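Local atomic coordinates of RNA polymerase sigma factor (Bartonella quintana, PDB entry 5UXX), a protein that probably acts as an ECF-type sigma-70 factor, binding promoter DNA and directing RNA polymerase to begin transcription at particular genes. Residues A[14-19]-A[35-40]; A[20-25]-A[63-68]; A[6-11]-A[55-60]; A[121-126]-A[135-140]. All blocks are in the same frame, centred on the assembly; numbering follows the deposited sequence.

Interaction 1: A[14-19]-A[35-40]; sequences LVLPAL and DLVQDT
Leu16 makes the first touch: its CD1 lies 3.9 Å from CG1 of Val37, and the two side chains cross obliquely. The CA-CB bond of Leu16 does not aim at helix 33-46. What brings CD1 over is the rotation of the side chain, with CG anti to the backbone N (chi1 -154°). One residue on, Pro17 has no N-H to give to the preceding turn, and helix 7-26 is kinked there. The helical bonding resumes at Leu19, whose N donates to Val15 O at 2.8 Å. The CA-CB bond of Leu19 points toward helix 33-46. Its CD2 has two neighbours: CG2 of Thr40 at 4.0 Å, met tip to tip, and CG1 of Val37 at 4.3 Å. Thr40 presents CG2, while OG1 turns back and donates to Leu36 O at 2.8 Å. That carbonyl also accepts Thr40 N, the two donors arriving from opposite faces of its plane. CG1 of Val37 is shared by both leucines, and the side chains meet through carbon. Helix 57-81 closes one side, where Leu19 also meets Phe62 and Leu65, while apolar side chains of another protein chain pack on Leu16 and Val37. The short helical segments run roughly antiparallel, their directions 145° apart and their axes 11.0 Å at closest approach, as neighbours in the all-helical bundle of sigma-70 region 2.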
# COMPACT_ATOMS: atom_id res chain seq x y z
N LEU A 14 -13.28 4.90 -6.07
CA LEU A 14 -12.19 5.14 -7.01
C LEU A 14 -10.83 4.74 -6.42
O LEU A 14 -9.98 4.21 -7.12
CB LEU A 14 -12.14 6.62 -7.41
CG LEU A 14 -13.23 7.16 -8.35
CD1 LEU A 14 -12.82 8.53 -8.87
CD2 LEU A 14 -13.48 6.20 -9.50
N VAL A 15 -10.65 5.01 -5.13
CA VAL A 15 -9.36 4.82 -4.48
C VAL A 15 -9.22 3.41 -3.90
O VAL A 15 -8.12 2.89 -3.74
CB VAL A 15 -9.15 5.87 -3.36
CG1 VAL A 15 -7.79 5.72 -2.71
CG2 VAL A 15 -9.32 7.27 -3.92
N LEU A 16 -10.36 2.80 -3.60
CA LEU A 16 -10.41 1.51 -2.91
C LEU A 16 -9.54 0.40 -3.52
O LEU A 16 -8.88 -0.33 -2.78
CB LEU A 16 -11.86 1.04 -2.80
CG LEU A 16 -12.19 0.10 -1.64
CD1 LEU A 16 -11.41 0.49 -0.39
CD2 LEU A 16 -13.68 0.10 -1.35
N PRO A 17 -9.54 0.25 -4.86
CA PRO A 17 -8.66 -0.79 -5.42
C PRO A 17 -7.17 -0.54 -5.17
O PRO A 17 -6.44 -1.48 -4.87
CB PRO A 17 -8.96 -0.75 -6.92
CG PRO A 17 -10.33 -0.18 -7.01
CD PRO A 17 -10.40 0.83 -5.91
N ALA A 18 -6.74 0.71 -5.30
CA ALA A 18 -5.35 1.06 -5.07
C ALA A 18 -5.01 0.95 -3.59
O ALA A 18 -3.89 0.59 -3.21
CB ALA A 18 -5.05 2.46 -5.59
N LEU A 19 -5.99 1.29 -2.75
CA LEU A 19 -5.83 1.19 -1.30
C LEU A 19 -5.59 -0.25 -0.87
O LEU A 19 -4.76 -0.52 -0.00
CB LEU A 19 -7.07 1.75 -0.60
CG LEU A 19 -6.98 1.92 0.92
CD1 LEU A 19 -5.95 2.99 1.27
CD2 LEU A 19 -8.34 2.27 1.50
N ASP A 35 -8.27 -7.21 6.16
CA ASP A 35 -8.84 -6.58 7.35
C ASP A 35 -8.30 -5.16 7.55
O ASP A 35 -9.00 -4.29 8.07
CB ASP A 35 -8.55 -7.42 8.60
CG ASP A 35 -9.37 -8.69 8.64
OD1 ASP A 35 -10.38 -8.77 7.91
OD2 ASP A 35 -9.01 -9.61 9.41
N LEU A 36 -7.06 -4.95 7.13
CA LEU A 36 -6.42 -3.64 7.21
C LEU A 36 -7.18 -2.60 6.40
O LEU A 36 -7.35 -1.46 6.83
CB LEU A 36 -4.97 -3.74 6.74
CG LEU A 36 -4.07 -2.52 6.95
CD1 LEU A 36 -4.04 -2.13 8.42
CD2 LEU A 36 -2.67 -2.81 6.44
N VAL A 37 -7.63 -2.99 5.21
CA VAL A 37 -8.41 -2.11 4.35
C VAL A 37 -9.76 -1.80 5.00
O VAL A 37 -10.20 -0.65 5.00
CB VAL A 37 -8.65 -2.74 2.97
CG1 VAL A 37 -9.49 -1.81 2.10
CG2 VAL A 37 -7.32 -3.04 2.29
N GLN A 38 -10.39 -2.83 5.55
CA GLN A 38 -11.67 -2.69 6.23
C GLN A 38 -11.60 -1.67 7.37
O GLN A 38 -12.45 -0.79 7.47
CB GLN A 38 -12.14 -4.04 6.76
CG GLN A 38 -13.61 -4.09 7.14
CD GLN A 38 -14.10 -5.50 7.40
OE1 GLN A 38 -14.53 -6.19 6.47
NE2 GLN A 38 -14.05 -5.93 8.65
N ASP A 39 -10.58 -1.80 8.21
CA ASP A 39 -10.40 -0.88 9.33
C ASP A 39 -10.14 0.54 8.85
O ASP A 39 -10.58 1.50 9.48
CB ASP A 39 -9.24 -1.35 10.22
CG ASP A 39 -9.54 -2.66 10.93
OD1 ASP A 39 -10.73 -3.02 11.04
OD2 ASP A 39 -8.58 -3.33 11.37
N THR A 40 -9.42 0.67 7.74
CA THR A 40 -9.10 1.97 7.17
C THR A 40 -10.37 2.66 6.69
O THR A 40 -10.57 3.86 6.91
CB THR A 40 -8.10 1.85 6.01
OG1 THR A 40 -6.88 1.30 6.49
CG2 THR A 40 -7.83 3.22 5.39

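Interaction 2: A[20-25]-A[63-68]; sequences RAFAIS and TILRNE
Leu65 gives up the largest area here, and both of its methyls are engaged with helix 7-26. CD2 lies 3.7 Å from CD2 of Phe22 and 3.9 Å from CA of Ala23, while CD1 rests 3.9 Å from CB of Ala23. The leucine fork thus straddles the small alanine, whose lone methyl allows an approach right down to the main chain. Phe22 and Leu65 run past one another in opposite directions, and the methyl comes to the ring obliquely. Both side chains leave their backbones in the same extended way (chi1 -178° in Phe22, -169° in Leu65), and each extends toward the other helix. These helices belong to the sigma-70 region 2 bundle, and their short segments run almost parallel, at a crossing angle of -24° with axes 10.5 Å apart. Helix 33-46 fills in beside them, its Val37 on Ala23 and its Leu36 and Thr40 on Leu65. At the edge of the Phe22 ring, close to its plane, CB of Arg66 is 4.3 Å from CE2. The rest of Arg66 leads off to a salt bridge with Glu119 through NH1, and NE makes a weak bond to OD1 of Asn67. Phe22 also stacks with Phe62 and touches Ile122 and Leu123, so its ring reaches from the region 2 helices to helix 115-125.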
# COMPACT_ATOMS: atom_id res chain seq x y z
N ARG A 20 -6.31 -1.17 -1.50
CA ARG A 20 -6.16 -2.60 -1.22
C ARG A 20 -4.80 -3.11 -1.68
O ARG A 20 -4.16 -3.90 -0.99
CB ARG A 20 -7.28 -3.40 -1.88
CG ARG A 20 -7.14 -4.90 -1.73
CD ARG A 20 -8.31 -5.64 -2.37
NE ARG A 20 -8.08 -7.07 -2.46
CZ ARG A 20 -7.45 -7.66 -3.47
NH1 ARG A 20 -6.99 -6.94 -4.48
NH2 ARG A 20 -7.28 -8.98 -3.47
N ALA A 21 -4.37 -2.65 -2.85
CA ALA A 21 -3.07 -3.03 -3.40
C ALA A 21 -1.94 -2.55 -2.50
O ALA A 21 -0.91 -3.22 -2.36
CB ALA A 21 -2.90 -2.49 -4.81
N PHE A 22 -2.13 -1.38 -1.91
CA PHE A 22 -1.16 -0.80 -0.99
C PHE A 22 -1.03 -1.66 0.27
O PHE A 22 0.07 -1.89 0.76
CB PHE A 22 -1.55 0.63 -0.62
CG PHE A 22 -0.57 1.32 0.28
CD1 PHE A 22 0.77 1.41 -0.06
CD2 PHE A 22 -0.99 1.89 1.47
CE1 PHE A 22 1.67 2.05 0.76
CE2 PHE A 22 -0.09 2.53 2.31
CZ PHE A 22 1.25 2.61 1.95
N ALA A 23 -2.17 -2.12 0.78
CA ALA A 23 -2.20 -2.94 1.98
C ALA A 23 -1.51 -4.28 1.75
O ALA A 23 -0.75 -4.75 2.61
CB ALA A 23 -3.63 -3.16 2.43
N ILE A 24 -1.77 -4.89 0.60
CA ILE A 24 -1.16 -6.18 0.26
C ILE A 24 0.35 -6.04 0.08
O ILE A 24 1.12 -6.88 0.53
CB ILE A 24 -1.81 -6.77 -1.01
CG1 ILE A 24 -3.24 -7.22 -0.72
CG2 ILE A 24 -0.99 -7.94 -1.54
CD1 ILE A 24 -4.04 -7.59 -1.95
N SER A 25 0.76 -4.96 -0.58
CA SER A 25 2.18 -4.68 -0.79
C SER A 25 2.90 -4.44 0.54
O SER A 25 4.07 -4.79 0.70
CB SER A 25 2.36 -3.46 -1.70
OG SER A 25 1.72 -3.66 -2.95
N THR A 63 -2.42 7.38 4.28
CA THR A 63 -1.84 7.73 5.58
C THR A 63 -2.53 6.98 6.71
O THR A 63 -1.87 6.48 7.63
CB THR A 63 -1.93 9.25 5.84
OG1 THR A 63 -1.30 9.96 4.77
CG2 THR A 63 -1.25 9.60 7.16
N ILE A 64 -3.86 6.90 6.64
CA ILE A 64 -4.63 6.19 7.65
C ILE A 64 -4.28 4.70 7.66
O ILE A 64 -4.07 4.11 8.73
CB ILE A 64 -6.14 6.35 7.42
CG1 ILE A 64 -6.55 7.82 7.59
CG2 ILE A 64 -6.93 5.47 8.37
CD1 ILE A 64 -8.00 8.09 7.27
N LEU A 65 -4.21 4.10 6.48
CA LEU A 65 -3.89 2.68 6.36
C LEU A 65 -2.46 2.40 6.82
O LEU A 65 -2.22 1.44 7.54
CB LEU A 65 -4.08 2.20 4.91
CG LEU A 65 -4.04 0.69 4.68
CD1 LEU A 65 -5.03 0.28 3.60
CD2 LEU A 65 -2.64 0.21 4.31
N ARG A 66 -1.53 3.25 6.39
CA ARG A 66 -0.13 3.11 6.78
C ARG A 66 0.04 3.13 8.30
O ARG A 66 0.74 2.29 8.87
CB ARG A 66 0.71 4.23 6.16
CG ARG A 66 2.02 4.47 6.90
CD ARG A 66 2.50 5.90 6.76
NE ARG A 66 3.44 6.25 7.83
CZ ARG A 66 4.75 6.04 7.77
NH1 ARG A 66 5.29 5.48 6.70
NH2 ARG A 66 5.52 6.38 8.79
N ASN A 67 -0.61 4.09 8.95
CA ASN A 67 -0.46 4.26 10.39
C ASN A 67 -1.13 3.15 11.17
O ASN A 67 -0.64 2.72 12.21
CB ASN A 67 -1.02 5.62 10.82
CG ASN A 67 -0.12 6.78 10.41
OD1 ASN A 67 1.10 6.62 10.30
ND2 ASN A 67 -0.72 7.94 10.19
N GLU A 68 -2.26 2.66 10.65
CA GLU A 68 -2.95 1.54 11.26
C GLU A 68 -2.12 0.27 11.13
O GLU A 68 -2.09 -0.55 12.04
CB GLU A 68 -4.33 1.35 10.63
CG GLU A 68 -5.08 0.11 11.13
CD GLU A 68 -5.40 0.16 12.61
OE1 GLU A 68 -5.39 1.27 13.19
OE2 GLU A 68 -5.64 -0.91 13.20

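Interaction 3: A[6-11]-A[55-60]; sequences KDFKQE and SNLKAW
Glu11 and Leu57 form the tightest touch, CB of the glutamate lying 3.6 Å from CD2 of the leucine. The aliphatic root of Glu11 does this work. Its chain bends at chi2 (-80°), and neither carboxylate oxygen comes as near to Leu57. The other methyl of Leu57, CD1, meets CE1 of Phe8 obliquely at 4.4 Å. Further round the same ring, CZ of Phe8 is 4.4 Å from CZ3 of Trp60, which stands at the phenyl edge near its plane. The CA-CB bond of Phe8 does not face the other segment, yet the ring at its end comes nearer. A second shell lies against these groups and probably limits their movement. Trp45 meets the Phe8 ring with planes at about 65°, Phe51 packs edge-to-face with Trp60, and Phe51 touches Leu57 as well. Leu57 stands at the start of helix 57-81, which is N-capped by Asn56: OD1 accepts Ala59 N at 2.9 Å, in a bond with an N-H...O angle of 162°, the donor standing above the amide carbonyl plane rather than on a lone pair. The same turn is closed by Trp60 N donating to Asn56 O at 3.0 Å. Aliphatic and aromatic carbon alone bridges the segments, which implies that the contact depends on the fit of carbon surfaces, with no directional bond between these segments, at a partly exposed place.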
# COMPACT_ATOMS: atom_id res chain seq x y z
N LYS A 6 -23.57 11.30 -1.31
CA LYS A 6 -23.02 10.13 -1.99
C LYS A 6 -21.59 10.37 -2.47
O LYS A 6 -20.87 9.43 -2.79
CB LYS A 6 -23.92 9.74 -3.17
N ASP A 7 -21.20 11.64 -2.51
CA ASP A 7 -19.90 12.05 -3.06
C ASP A 7 -18.69 11.41 -2.40
O ASP A 7 -17.80 10.92 -3.10
CB ASP A 7 -19.77 13.57 -2.96
CG ASP A 7 -20.62 14.30 -3.98
OD1 ASP A 7 -21.41 13.63 -4.69
OD2 ASP A 7 -20.51 15.54 -4.08
N PHE A 8 -18.63 11.41 -1.07
CA PHE A 8 -17.50 10.81 -0.38
C PHE A 8 -17.40 9.32 -0.68
O PHE A 8 -16.31 8.78 -0.87
CB PHE A 8 -17.59 11.04 1.13
CG PHE A 8 -16.42 10.50 1.90
CD1 PHE A 8 -15.18 11.12 1.82
CD2 PHE A 8 -16.54 9.36 2.68
CE1 PHE A 8 -14.09 10.62 2.52
CE2 PHE A 8 -15.46 8.86 3.38
CZ PHE A 8 -14.23 9.48 3.29
N LYS A 9 -18.55 8.66 -0.71
CA LYS A 9 -18.62 7.24 -1.04
C LYS A 9 -18.08 6.93 -2.43
O LYS A 9 -17.32 5.98 -2.63
CB LYS A 9 -20.06 6.74 -0.93
CG LYS A 9 -20.25 5.30 -1.37
CD LYS A 9 -21.71 5.01 -1.68
CE LYS A 9 -21.88 3.65 -2.33
NZ LYS A 9 -23.31 3.28 -2.46
N GLN A 10 -18.47 7.75 -3.40
CA GLN A 10 -18.05 7.56 -4.78
C GLN A 10 -16.56 7.82 -4.96
O GLN A 10 -15.91 7.19 -5.79
CB GLN A 10 -18.87 8.46 -5.71
CG GLN A 10 -20.34 8.08 -5.79
CD GLN A 10 -21.11 8.92 -6.79
OE1 GLN A 10 -21.21 10.14 -6.66
NE2 GLN A 10 -21.67 8.26 -7.80
N GLU A 11 -16.03 8.75 -4.18
CA GLU A 11 -14.59 9.02 -4.19
C GLU A 11 -13.81 7.84 -3.64
O GLU A 11 -12.73 7.52 -4.13
CB GLU A 11 -14.28 10.29 -3.38
CG GLU A 11 -14.78 11.59 -4.00
CD GLU A 11 -13.89 12.11 -5.12
OE1 GLU A 11 -13.92 13.33 -5.37
OE2 GLU A 11 -13.18 11.30 -5.75
N SER A 55 -7.08 19.09 -0.86
CA SER A 55 -5.89 18.28 -0.62
C SER A 55 -6.01 16.91 -1.28
O SER A 55 -7.05 16.58 -1.85
CB SER A 55 -5.63 18.14 0.88
OG SER A 55 -6.70 17.47 1.52
N ASN A 56 -4.94 16.12 -1.19
CA ASN A 56 -4.91 14.81 -1.81
C ASN A 56 -5.66 13.77 -0.98
O ASN A 56 -5.21 13.40 0.11
CB ASN A 56 -3.46 14.36 -2.03
CG ASN A 56 -3.35 13.20 -3.00
OD1 ASN A 56 -4.10 12.23 -2.93
ND2 ASN A 56 -2.40 13.29 -3.93
N LEU A 57 -6.80 13.32 -1.49
CA LEU A 57 -7.62 12.35 -0.78
C LEU A 57 -6.95 10.99 -0.71
O LEU A 57 -7.02 10.30 0.31
CB LEU A 57 -9.00 12.22 -1.44
CG LEU A 57 -9.95 11.21 -0.80
CD1 LEU A 57 -10.28 11.63 0.63
CD2 LEU A 57 -11.21 11.06 -1.62
N LYS A 58 -6.30 10.60 -1.80
CA LYS A 58 -5.60 9.32 -1.86
C LYS A 58 -4.49 9.27 -0.82
O LYS A 58 -4.32 8.27 -0.13
CB LYS A 58 -5.03 9.09 -3.26
CG LYS A 58 -4.56 7.66 -3.51
CD LYS A 58 -3.89 7.53 -4.87
CE LYS A 58 -4.81 8.01 -5.99
NZ LYS A 58 -4.11 8.07 -7.30
N ALA A 59 -3.73 10.36 -0.70
CA ALA A 59 -2.66 10.45 0.28
C ALA A 59 -3.23 10.43 1.70
O ALA A 59 -2.62 9.87 2.61
CB ALA A 59 -1.84 11.71 0.05
N TRP A 60 -4.39 11.06 1.87
CA TRP A 60 -5.07 11.08 3.16
C TRP A 60 -5.48 9.68 3.58
O TRP A 60 -5.32 9.28 4.73
CB TRP A 60 -6.29 12.00 3.10
CG TRP A 60 -6.99 12.20 4.41
CD1 TRP A 60 -6.56 12.97 5.45
CD2 TRP A 60 -8.24 11.63 4.81
NE1 TRP A 60 -7.47 12.91 6.48
CE2 TRP A 60 -8.51 12.09 6.12
CE3 TRP A 60 -9.16 10.77 4.20
CZ2 TRP A 60 -9.65 11.72 6.82
CZ3 TRP A 60 -10.29 10.40 4.90
CH2 TRP A 60 -10.53 10.88 6.20

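Interaction 4: A[121-126]-A[135-140]; sequences IILIGA and AAICGC
Apolar contacts join the two segments, and Leu123 supplies all of them from its side. Its CD1 lies 3.6 Å from SG of Cys138 and 4.0 Å from CG2 of Ile137, while CD2 reaches CD1 of Ile137 at 4.1 Å. Leucine and isoleucine meet tip to tip, and both branches of Leu123 are used against both arms of Ile137. Cys138 brings its sulfur over through a chi1 of -62°, SG anti to the carbonyl carbon. In sigma-70 region 4, helices 131-138 and 142-159 probably form the helix-turn-helix, with 142-159 the likely recognition helix and 115-125 packing behind. The hydrogen bonds do not cross between the segments. Helix 131-138 ends in a Schellman motif: Cys140 N donates to Ala135 O at 3.0 Å, a weaker bond runs from Gly139 N to Ala136 O at 3.3 Å, and Gly139 is the C' residue with positive phi (65°). In the other helix, Gly125 N bonds Ile121 O at 2.8 Å, Ile122 O accepts from Ser127 OG, and Leu123 is backbone-bonded to Phe129. From outside, Phe129 touches both Leu123 and Ile137, and region 2 adds Phe22 and Phe62 on Leu123 and Thr63 and Arg66 on Ile137.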
# COMPACT_ATOMS: atom_id res chain seq x y z
N ILE A 121 9.21 2.72 -2.07
CA ILE A 121 9.24 2.31 -3.47
C ILE A 121 7.83 1.98 -3.98
O ILE A 121 7.56 2.09 -5.17
CB ILE A 121 10.18 1.09 -3.69
CG1 ILE A 121 10.48 0.90 -5.18
CG2 ILE A 121 9.61 -0.17 -3.07
CD1 ILE A 121 11.21 2.06 -5.81
N ILE A 122 6.95 1.59 -3.07
CA ILE A 122 5.55 1.34 -3.43
C ILE A 122 4.81 2.66 -3.65
O ILE A 122 4.10 2.82 -4.65
CB ILE A 122 4.83 0.51 -2.35
CG1 ILE A 122 5.34 -0.93 -2.35
CG2 ILE A 122 3.32 0.52 -2.58
CD1 ILE A 122 5.18 -1.63 -3.69
N LEU A 123 4.99 3.59 -2.73
CA LEU A 123 4.34 4.90 -2.82
C LEU A 123 4.76 5.66 -4.07
O LEU A 123 3.94 6.27 -4.75
CB LEU A 123 4.64 5.74 -1.57
CG LEU A 123 3.97 5.31 -0.27
CD1 LEU A 123 4.47 6.16 0.88
CD2 LEU A 123 2.45 5.40 -0.38
N ILE A 124 6.06 5.62 -4.36
CA ILE A 124 6.61 6.36 -5.49
C ILE A 124 6.52 5.58 -6.80
O ILE A 124 6.08 6.11 -7.82
CB ILE A 124 8.08 6.74 -5.23
CG1 ILE A 124 8.18 7.73 -4.07
CG2 ILE A 124 8.71 7.34 -6.48
CD1 ILE A 124 7.53 9.07 -4.36
N GLY A 125 6.94 4.32 -6.76
CA GLY A 125 7.03 3.51 -7.97
C GLY A 125 5.74 2.85 -8.42
O GLY A 125 5.63 2.43 -9.56
N ALA A 126 4.76 2.77 -7.52
CA ALA A 126 3.52 2.05 -7.84
C ALA A 126 2.26 2.87 -7.57
O ALA A 126 1.30 2.81 -8.34
CB ALA A 126 3.47 0.74 -7.06
N ALA A 135 6.53 11.94 1.12
CA ALA A 135 7.24 12.39 2.31
C ALA A 135 6.25 12.74 3.42
O ALA A 135 6.49 12.44 4.59
CB ALA A 135 8.11 13.59 1.98
N ALA A 136 5.15 13.38 3.05
CA ALA A 136 4.10 13.74 4.00
C ALA A 136 3.46 12.50 4.60
O ALA A 136 3.17 12.46 5.80
CB ALA A 136 3.05 14.61 3.33
N ILE A 137 3.23 11.49 3.77
CA ILE A 137 2.65 10.23 4.22
C ILE A 137 3.55 9.53 5.24
O ILE A 137 3.08 9.07 6.28
CB ILE A 137 2.39 9.27 3.03
CG1 ILE A 137 1.31 9.84 2.12
CG2 ILE A 137 1.99 7.89 3.53
CD1 ILE A 137 1.12 9.05 0.84
N CYS A 138 4.85 9.47 4.94
CA CYS A 138 5.80 8.78 5.81
C CYS A 138 6.30 9.66 6.95
O CYS A 138 7.00 9.19 7.84
CB CYS A 138 6.98 8.27 4.99
SG CYS A 138 6.54 7.06 3.72
N GLY A 139 5.93 10.93 6.92
CA GLY A 139 6.34 11.87 7.95
C GLY A 139 7.84 12.10 7.98
O GLY A 139 8.44 12.17 9.05
N CYS A 140 8.44 12.21 6.80
CA CYS A 140 9.87 12.45 6.69
C CYS A 140 10.17 13.51 5.64
O CYS A 140 9.27 14.04 5.00
CB CYS A 140 10.61 11.15 6.36
SG CYS A 140 10.22 10.47 4.74

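How the interactions relate
Interactions 1 and 2 are the nearest pair, with centres about 7 Å apart; both draw on helix 7-26, and Leu19 CD1 lies 3.7 Å from Leu65 CD1. Interaction 3 joins the same helices as interaction 2 but nearer their N-terminal ends, its centre about 15 Å from that of interaction 2, and meets interaction 1 where Val15 CG1 is 3.8 Å from Lys58 CG. Interaction 4, in region 4, comes later in the chain. It abuts interaction 2, centres about 11 Å apart, with Phe22 CE1 3.6 Å from Leu123 CD2, so the two regions are packed together here. From interaction 1 it stays separate, nearest atoms about 7 Å apart. Another protein chain lies against residues of all four contacts.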